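Side-chain contacts in topoisomerase IV subunit A (Escherichia coli, PDB 1ZVT), which probably binds DNA through this C-terminal beta-pinwheel domain and serves a type II topoisomerase that unlinks and relaxes DNA duplexes: residues 108-111 and 112-116; 157-160 and 161-165. One frame throughout, in Å; residues are numbered along the deposited sequence.

Contact 1 (108-111 and 112-116)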
loop_
_atom_site.group_PDB
_atom_site.type_symbol
_atom_site.label_atom_id
_atom_site.label_comp_id
_atom_site.label_asym_id
_atom_site.label_seq_id
_atom_site.Cartn_x
_atom_site.Cartn_y
_atom_site.Cartn_z
ATOM N N PHE A 108 2.406 -7.163 8.691
ATOM C CA PHE A 108 1.363 -7.604 9.613
ATOM C C PHE A 108 0.001 -7.264 9.097
ATOM O O PHE A 108 -0.162 -6.399 8.242
ATOM C CB PHE A 108 1.592 -7.016 11.030
ATOM C CG PHE A 108 1.690 -5.498 11.082
ATOM C CD1 PHE A 108 0.548 -4.727 11.262
ATOM C CD2 PHE A 108 2.930 -4.847 10.984
ATOM C CE1 PHE A 108 0.622 -3.306 11.314
ATOM C CE2 PHE A 108 3.011 -3.452 11.039
ATOM C CZ PHE A 108 1.849 -2.680 11.193
ATOM N N VAL A 109 -1.001 -7.947 9.630
ATOM C CA VAL A 109 -2.376 -7.560 9.346
ATOM C C VAL A 109 -2.806 -6.601 10.454
ATOM O O VAL A 109 -2.451 -6.800 11.620
ATOM C CB VAL A 109 -3.305 -8.793 9.316
ATOM C CG1 VAL A 109 -4.742 -8.368 9.143
ATOM C CG2 VAL A 109 -2.904 -9.728 8.152
ATOM N N CYS A 110 -3.535 -5.550 10.099
ATOM C CA CYS A 110 -4.109 -4.642 11.100
ATOM C C CYS A 110 -5.478 -4.175 10.622
ATOM O O CYS A 110 -5.971 -4.672 9.612
ATOM C CB CYS A 110 -3.199 -3.442 11.394
ATOM S SG CYS A 110 -2.912 -2.281 10.011
ATOM N N THR A 111 -6.113 -3.281 11.381
ATOM C CA THR A 111 -7.341 -2.649 10.909
ATOM C C THR A 111 -7.067 -1.175 10.592
ATOM O O THR A 111 -6.064 -0.610 11.030
ATOM C CB THR A 111 -8.479 -2.709 11.950
ATOM O OG1 THR A 111 -8.085 -1.993 13.125
ATOM C CG2 THR A 111 -8.853 -4.176 12.300
ATOM N N PHE A 112 -7.983 -0.563 9.852
ATOM C CA PHE A 112 -7.884 0.871 9.508
ATOM C C PHE A 112 -7.766 1.724 10.771
ATOM O O PHE A 112 -7.006 2.714 10.811
ATOM C CB PHE A 112 -9.112 1.275 8.683
ATOM C CG PHE A 112 -9.102 2.715 8.216
ATOM C CD1 PHE A 112 -8.329 3.110 7.133
ATOM C CD2 PHE A 112 -9.890 3.673 8.856
ATOM C CE1 PHE A 112 -8.329 4.456 6.687
ATOM C CE2 PHE A 112 -9.885 5.034 8.426
ATOM C CZ PHE A 112 -9.098 5.412 7.332
ATOM N N ASN A 113 -8.506 1.348 11.810
ATOM C CA ASN A 113 -8.445 2.071 13.072
ATOM C C ASN A 113 -7.021 2.206 13.614
ATOM O O ASN A 113 -6.679 3.234 14.191
ATOM C CB ASN A 113 -9.351 1.431 14.124
ATOM C CG ASN A 113 -9.511 2.313 15.331
ATOM O OD1 ASN A 113 -9.162 1.927 16.444
ATOM N ND2 ASN A 113 -9.973 3.530 15.107
ATOM N N ASP A 114 -6.185 1.185 13.395
ATOM C CA ASP A 114 -4.804 1.196 13.856
ATOM C C ASP A 114 -3.971 2.255 13.177
ATOM O O ASP A 114 -2.948 2.644 13.707
ATOM C CB ASP A 114 -4.143 -0.158 13.619
ATOM C CG ASP A 114 -4.738 -1.239 14.500
ATOM O OD1 ASP A 114 -5.000 -0.952 15.693
ATOM O OD2 ASP A 114 -4.931 -2.362 14.007
ATOM N N LEU A 115 -4.416 2.709 12.009
ATOM C CA LEU A 115 -3.706 3.781 11.290
ATOM C C LEU A 115 -4.143 5.176 11.738
ATOM O O LEU A 115 -3.476 6.154 11.430
ATOM C CB LEU A 115 -3.933 3.648 9.786
ATOM C CG LEU A 115 -3.043 2.654 9.038
ATOM C CD1 LEU A 115 -3.335 1.259 9.476
ATOM C CD2 LEU A 115 -3.315 2.776 7.559
ATOM N N VAL A 116 -5.263 5.268 12.453
ATOM C CA VAL A 116 -5.852 6.588 12.722
ATOM C C VAL A 116 -5.106 7.278 13.857
ATOM O O VAL A 116 -5.208 6.870 15.022
ATOM C CB VAL A 116 -7.348 6.474 13.003
ATOM C CG1 VAL A 116 -7.955 7.827 13.458
ATOM C CG2 VAL A 116 -8.066 5.940 11.771
#

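Contact 2 (157-160 and 161-165)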
loop_
_atom_site.group_PDB
_atom_site.type_symbol
_atom_site.label_atom_id
_atom_site.label_comp_id
_atom_site.label_asym_id
_atom_site.label_seq_id
_atom_site.Cartn_x
_atom_site.Cartn_y
_atom_site.Cartn_z
ATOM N N LEU A 157 6.170 -16.551 -3.456
ATOM C CA LEU A 157 5.615 -17.362 -2.365
ATOM C C LEU A 157 4.168 -16.988 -2.167
ATOM O O LEU A 157 3.850 -15.806 -2.139
ATOM C CB LEU A 157 6.368 -17.091 -1.053
ATOM C CG LEU A 157 5.928 -17.901 0.183
ATOM C CD1 LEU A 157 6.242 -19.378 0.035
ATOM C CD2 LEU A 157 6.581 -17.380 1.453
ATOM N N MET A 158 3.304 -17.986 -2.010
ATOM C CA MET A 158 1.875 -17.727 -1.754
ATOM C C MET A 158 1.436 -18.508 -0.511
ATOM O O MET A 158 1.775 -19.683 -0.368
ATOM C CB MET A 158 0.993 -18.143 -2.940
ATOM C CG MET A 158 -0.459 -17.711 -2.779
ATOM S SD MET A 158 -1.374 -17.919 -4.319
ATOM C CE MET A 158 -1.685 -19.667 -4.364
ATOM N N PHE A 159 0.671 -17.868 0.372
ATOM C CA PHE A 159 0.076 -18.565 1.523
ATOM C C PHE A 159 -1.151 -17.776 1.979
ATOM O O PHE A 159 -1.275 -16.596 1.640
ATOM C CB PHE A 159 1.089 -18.732 2.677
ATOM C CG PHE A 159 1.648 -17.428 3.199
ATOM C CD1 PHE A 159 0.927 -16.651 4.112
ATOM C CD2 PHE A 159 2.917 -17.003 2.810
ATOM C CE1 PHE A 159 1.456 -15.444 4.595
ATOM C CE2 PHE A 159 3.445 -15.799 3.277
ATOM C CZ PHE A 159 2.711 -15.026 4.181
ATOM N N PRO A 160 -2.066 -18.419 2.721
ATOM C CA PRO A 160 -3.287 -17.698 3.123
ATOM C C PRO A 160 -2.943 -16.478 3.975
ATOM O O PRO A 160 -2.113 -16.570 4.875
ATOM C CB PRO A 160 -4.044 -18.741 3.948
ATOM C CG PRO A 160 -3.541 -20.063 3.433
ATOM C CD PRO A 160 -2.072 -19.803 3.229
ATOM N N VAL A 161 -3.563 -15.330 3.689
ATOM C CA VAL A 161 -3.212 -14.113 4.431
ATOM C C VAL A 161 -3.499 -14.237 5.956
ATOM O O VAL A 161 -2.851 -13.561 6.755
ATOM C CB VAL A 161 -3.849 -12.836 3.790
ATOM C CG1 VAL A 161 -5.328 -12.806 4.039
ATOM C CG2 VAL A 161 -3.161 -11.543 4.300
ATOM N N SER A 162 -4.444 -15.111 6.331
ATOM C CA SER A 162 -4.712 -15.435 7.752
ATOM C C SER A 162 -3.495 -15.981 8.496
ATOM O O SER A 162 -3.465 -15.947 9.722
ATOM C CB SER A 162 -5.876 -16.427 7.875
ATOM O OG SER A 162 -5.641 -17.587 7.094
ATOM N N ASP A 163 -2.508 -16.506 7.768
ATOM C CA ASP A 163 -1.260 -17.002 8.367
ATOM C C ASP A 163 -0.372 -15.894 8.941
ATOM O O ASP A 163 0.487 -16.157 9.795
ATOM C CB ASP A 163 -0.443 -17.806 7.346
ATOM C CG ASP A 163 -0.937 -19.231 7.172
ATOM O OD1 ASP A 163 -1.959 -19.596 7.804
ATOM O OD2 ASP A 163 -0.288 -19.978 6.397
ATOM N N LEU A 164 -0.575 -14.663 8.485
ATOM C CA LEU A 164 0.213 -13.549 8.960
ATOM C C LEU A 164 -0.414 -12.927 10.218
ATOM O O LEU A 164 -1.565 -12.449 10.172
ATOM C CB LEU A 164 0.328 -12.496 7.852
ATOM C CG LEU A 164 1.299 -11.346 8.123
ATOM C CD1 LEU A 164 2.730 -11.819 8.296
ATOM C CD2 LEU A 164 1.213 -10.376 6.981
ATOM N N PRO A 165 0.319 -12.944 11.351
ATOM C CA PRO A 165 -0.244 -12.435 12.602
ATOM C C PRO A 165 -0.703 -10.989 12.522
ATOM O O PRO A 165 -0.095 -10.160 11.827
ATOM C CB PRO A 165 0.917 -12.583 13.602
ATOM C CG PRO A 165 1.719 -13.732 13.076
ATOM C CD PRO A 165 1.676 -13.497 11.562
#

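Contact 1 (108-111 and 112-116)
T111 and D114 meet where strand 106-111 gives way to a tight turn, and a single carboxylate oxygen does most of the work. The backbone N-H of T111 points almost straight at D114 OD2, with N to OD2 at 3.0 Å and an angle of 174° at the hydrogen. OD2 takes it on the anti side, somewhat out of the carboxylate plane. The hydroxyl of T111 adds a weak bond to the same oxygen, OG1 to OD2 3.3 Å. D114 can reach back because its CG stands anti to its own carbonyl carbon and beside its backbone N (chi1 -68°), which folds the short side chain over the turn. In return, D114 N donates to T111 O at 3.0 Å, approaching from above the carbonyl plane, a less direct bond that closes the turn 111-114. C110 CB borders the carboxylate too, 3.3 Å from D114 OD2.

The apolar part lies alongside. The sulfur of C110 touches one methyl branch of L115, SG to CD1 3.6 Å, and that methyl also sits 3.7 Å from T111 O. A small cysteine suits this place, since its sulfur, standing between its own backbone N and carbonyl carbon, meets the leucine methyl while its CB leaves the carboxylate close to the strand; F108 brings its ring edge to C110 CB. Further out, L115 rests on V48 and V50 of the neighbouring sheet and on L98, and the carbonyl oxygens of D114 and L115 receive bonds from K123 NZ and S56 OG. A backbone N-H at the last residue of the strand is thus paired with an acidic oxygen of the turn that follows, and the negative charge on D114 is probably eased by the two donors of T111.

Contact 2 (157-160 and 161-165)
The F159 ring and the D163 carboxylate lie nearly parallel, their planes 15° apart, but the ring touches the aspartate through its methylene: D163 CB comes to F159 CD1 at 3.7 Å on an oblique approach. At the ring's edge and in its plane sits L157 CD2, from the same strand, while R225 adds a further contact. With CG lodged between the backbone N and the carbonyl carbon (chi1 59°), F159 swings its ring under the turn that follows.

P160 ends the strand. Lacking an N-H, it offers the aspartate no donor, and its CD merely packs at 3.6 Å from D163 OD2. Its carbonyl is the acceptor instead: D163 N donates to P160 O at 2.9 Å with an angle of 158°, approaching from above the carbonyl plane. The S162 hydroxyl lies over the same face of the proline ring, toward its CB, with S162 OG 3.7 Å from P160 CB. A glycine in place of D163 would take away both the methylene and the carboxylate, and would probably leave F159 CD1 and P160 CD without these neighbours and the turn freer to flex.

A second bond, L164 N to V161 O, continues the turn, so 161-163 forms one short 3-10 segment. Such a turn leads out of strand 155-160, one of the two middle strands of a four-stranded blade of the beta-pinwheel, the fold of this DNA-binding domain.

Overall arrangement
Going from the N terminus, the chain runs up strand 97-101, returns along 106-111 and closes contact 1 at its end. It then crosses to the preceding blade, where 123-124 pairs with 55-59, and comes back through 138-139 before entering the next blade. Contact 2 closes the corresponding turn after 155-160, and the chain again steps back, placing 173-174 beside 106-111. The two contacts therefore lie in series, neither nested nor crossed, with centres about 17 Å apart. They join where the exit of contact 2 passes the strand of contact 1: V109 N probably bonds to P165 O, and F108 CA packs on L164 CD2. Both thus mark strand exchange between adjacent blades.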